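Local coordinates for protein homospermidine synthase (Legionella pneumophila subsp. pneumophila str. Philadelphia 1, PDB 2PH5) that probably makes homospermidine from putrescine, and binds NAD in a Rossmann-type domain, at residues D209-Y214 with Y388-S393. Numbering follows the deposited sequence.
Sequences DSQVTY and YNNATS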
ATOM      1  N   ASP A 209       9.914  -9.269   1.153  1.00 22.65           N
ATOM      2  CA  ASP A 209       9.064 -10.431   0.915  1.00 20.55           C
ATOM      3  C   ASP A 209       8.266 -10.190  -0.356  1.00 21.87           C
ATOM      4  O   ASP A 209       7.453  -9.261  -0.421  1.00 22.04           O
ATOM      5  CB  ASP A 209       8.097 -10.612   2.093  1.00 21.42           C
ATOM      6  CG  ASP A 209       7.535 -12.024   2.194  1.00 23.75           C
ATOM      7  OD1 ASP A 209       7.235 -12.648   1.151  1.00 24.19           O
ATOM      8  OD2 ASP A 209       7.377 -12.505   3.335  1.00 22.54           O
ATOM      9  N   SER A 210       8.496 -11.031  -1.361  1.00 21.82           N
ATOM     10  CA  SER A 210       7.794 -10.918  -2.638  1.00 20.97           C
ATOM     11  C   SER A 210       6.830 -12.086  -2.869  1.00 22.06           C
ATOM     12  O   SER A 210       6.373 -12.302  -3.987  1.00 22.98           O
ATOM     13  CB  SER A 210       8.800 -10.851  -3.800  1.00 19.15           C
ATOM     14  OG  SER A 210       9.559 -12.045  -3.916  1.00 20.19           O
ATOM     15  N   GLN A 211       6.516 -12.843  -1.824  1.00 22.23           N
ATOM     16  CA  GLN A 211       5.605 -13.967  -2.002  1.00 23.29           C
ATOM     17  C   GLN A 211       4.195 -13.481  -2.345  1.00 24.21           C
ATOM     18  O   GLN A 211       3.601 -12.717  -1.589  1.00 26.56           O
ATOM     19  CB  GLN A 211       5.601 -14.845  -0.741  1.00 19.85           C
ATOM     20  CG  GLN A 211       7.012 -15.361  -0.405  1.00 19.50           C
ATOM     21  CD  GLN A 211       7.107 -16.083   0.925  1.00 21.66           C
ATOM     22  OE1 GLN A 211       6.816 -17.289   1.024  1.00 20.75           O
ATOM     23  NE2 GLN A 211       7.513 -15.350   1.967  1.00 17.74           N
ATOM     24  N   VAL A 212       3.689 -13.893  -3.509  1.00 23.69           N
ATOM     25  CA  VAL A 212       2.343 -13.524  -3.945  1.00 24.81           C
ATOM     26  C   VAL A 212       1.429 -14.725  -3.752  1.00 25.98           C
ATOM     27  O   VAL A 212       1.905 -15.845  -3.566  1.00 26.64           O
ATOM     28  CB  VAL A 212       2.290 -13.106  -5.432  1.00 25.23           C
ATOM     29  CG1 VAL A 212       3.006 -11.786  -5.618  1.00 24.79           C
ATOM     30  CG2 VAL A 212       2.896 -14.190  -6.306  1.00 25.69           C
ATOM     31  N   THR A 213       0.121 -14.504  -3.830  1.00 25.65           N
ATOM     32  CA  THR A 213      -0.822 -15.586  -3.584  1.00 27.46           C
ATOM     33  C   THR A 213      -2.057 -15.663  -4.466  1.00 28.28           C
ATOM     34  O   THR A 213      -2.339 -14.770  -5.263  1.00 29.50           O
ATOM     35  CB  THR A 213      -1.356 -15.499  -2.168  1.00 28.17           C
ATOM     36  OG1 THR A 213      -2.044 -14.254  -2.023  1.00 27.82           O
ATOM     37  CG2 THR A 213      -0.231 -15.577  -1.151  1.00 28.55           C
ATOM     38  N   TYR A 214      -2.801 -16.749  -4.278  1.00 27.44           N
ATOM     39  CA  TYR A 214      -4.045 -16.998  -4.981  1.00 25.67           C
ATOM     40  C   TYR A 214      -4.931 -17.889  -4.099  1.00 25.56           C
ATOM     41  O   TYR A 214      -4.484 -18.906  -3.577  1.00 22.99           O
ATOM     42  CB  TYR A 214      -3.788 -17.691  -6.321  1.00 25.61           C
ATOM     43  CG  TYR A 214      -5.075 -18.067  -7.013  1.00 27.34           C
ATOM     44  CD1 TYR A 214      -5.821 -17.115  -7.725  1.00 28.20           C
ATOM     45  CD2 TYR A 214      -5.611 -19.345  -6.866  1.00 26.76           C
ATOM     46  CE1 TYR A 214      -7.076 -17.434  -8.262  1.00 26.10           C
ATOM     47  CE2 TYR A 214      -6.854 -19.669  -7.393  1.00 27.63           C
ATOM     48  CZ  TYR A 214      -7.581 -18.712  -8.083  1.00 27.77           C
ATOM     49  OH  TYR A 214      -8.830 -19.038  -8.539  1.00 29.43           O
ATOM     50  N   TYR A 388       4.922 -27.803   5.159  1.00 19.49           N
ATOM     51  CA  TYR A 388       4.411 -26.888   6.179  1.00 21.04           C
ATOM     52  C   TYR A 388       5.339 -25.687   6.329  1.00 20.63           C
ATOM     53  O   TYR A 388       5.572 -25.198   7.434  1.00 19.04           O
ATOM     54  CB  TYR A 388       4.304 -27.632   7.512  1.00 19.77           C
ATOM     55  CG  TYR A 388       3.621 -28.966   7.379  1.00 22.85           C
ATOM     56  CD1 TYR A 388       2.265 -29.043   7.075  1.00 24.09           C
ATOM     57  CD2 TYR A 388       4.338 -30.159   7.517  1.00 23.72           C
ATOM     58  CE1 TYR A 388       1.633 -30.273   6.906  1.00 25.24           C
ATOM     59  CE2 TYR A 388       3.714 -31.400   7.348  1.00 23.54           C
ATOM     60  CZ  TYR A 388       2.359 -31.445   7.043  1.00 24.37           C
ATOM     61  OH  TYR A 388       1.708 -32.644   6.864  1.00 27.95           O
ATOM     62  N   ASN A 389       5.860 -25.215   5.203  1.00 21.55           N
ATOM     63  CA  ASN A 389       6.787 -24.097   5.202  1.00 21.30           C
ATOM     64  C   ASN A 389       6.698 -23.219   3.964  1.00 21.32           C
ATOM     65  O   ASN A 389       6.440 -23.695   2.850  1.00 17.49           O
ATOM     66  CB  ASN A 389       8.225 -24.619   5.301  1.00 21.27           C
ATOM     67  CG  ASN A 389       8.712 -24.738   6.728  1.00 23.59           C
ATOM     68  OD1 ASN A 389       9.045 -23.736   7.373  1.00 23.34           O
ATOM     69  ND2 ASN A 389       8.761 -25.962   7.230  1.00 20.63           N
ATOM     70  N   ASN A 390       6.892 -21.923   4.177  1.00 18.82           N
ATOM     71  CA  ASN A 390       6.936 -20.981   3.080  1.00 19.40           C
ATOM     72  C   ASN A 390       8.340 -20.400   3.201  1.00 19.46           C
ATOM     73  O   ASN A 390       9.084 -20.772   4.106  1.00 19.73           O
ATOM     74  CB  ASN A 390       5.859 -19.881   3.180  1.00 17.64           C
ATOM     75  CG  ASN A 390       5.860 -19.147   4.511  1.00 20.55           C
ATOM     76  OD1 ASN A 390       6.908 -18.739   5.024  1.00 19.90           O
ATOM     77  ND2 ASN A 390       4.668 -18.952   5.066  1.00 19.85           N
ATOM     78  N   ALA A 391       8.706 -19.512   2.286  1.00 20.02           N
ATOM     79  CA  ALA A 391      10.025 -18.908   2.300  1.00 21.10           C
ATOM     80  C   ALA A 391      10.353 -18.297   3.663  1.00 20.79           C
ATOM     81  O   ALA A 391      11.427 -18.533   4.214  1.00 21.21           O
ATOM     82  CB  ALA A 391      10.113 -17.850   1.214  1.00 21.56           C
ATOM     83  N   THR A 392       9.411 -17.529   4.202  1.00 19.86           N
ATOM     84  CA  THR A 392       9.578 -16.856   5.489  1.00 18.03           C
ATOM     85  C   THR A 392       9.739 -17.809   6.663  1.00 18.55           C
ATOM     86  O   THR A 392      10.726 -17.730   7.393  1.00 21.09           O
ATOM     87  CB  THR A 392       8.376 -15.921   5.781  1.00 16.90           C
ATOM     88  OG1 THR A 392       8.186 -15.034   4.672  1.00 18.50           O
ATOM     89  CG2 THR A 392       8.615 -15.105   7.044  1.00 15.80           C
ATOM     90  N   SER A 393       8.775 -18.704   6.854  1.00 17.30           N
ATOM     91  CA  SER A 393       8.857 -19.629   7.976  1.00 17.23           C
ATOM     92  C   SER A 393      10.136 -20.465   7.938  1.00 18.00           C
ATOM     93  O   SER A 393      10.806 -20.628   8.961  1.00 15.51           O
ATOM     94  CB  SER A 393       7.635 -20.554   8.008  1.00 16.16           C
ATOM     95  OG  SER A 393       7.604 -21.404   6.876  1.00 20.94           O
TER
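The capped N-terminus of helix 391-408 is met here by the amide of Q211, reaching from an Asx turn that interrupts strand 202-213. With CG anti to its carbonyl carbon (chi1 -58°) and an extended chain, Q211 can accept and donate at once. A391 N donates to Q211 OE1 over 3.2 Å, a bent bond (135°) arriving from above the carbonyl plane; A391 CB, 3.3 Å from Q211 OE1, is small enough to let the amide approach. Q211 NE2 donates to T392 OG1 (2.8 Å), which lies in the amide plane, but the bond is bent (132°). D209 fixes this amide: a carboxylate oxygen can take two donors, and OD1 accepts from Q211 N, closing the Asx turn, and Q211 NE2 (2.8 Å). D209 OD2 lies 3.0 Å from T392 OG1, a hydroxyl able to give and accept. T225 OG1 is hydrogen-bonded to both, and D357 OD2 to T392 OG1. Asparagine's short side chain lets N390 OD1 reach S393 N (2.6 Å); S393 OG accepts from N390 N, completing a capping box. The buried contact, with T392 about 7 Å from bound NAD, joins the helix to the mixed sheet, where A391 leans on D357 and Q211 on I352 of strand 352-364.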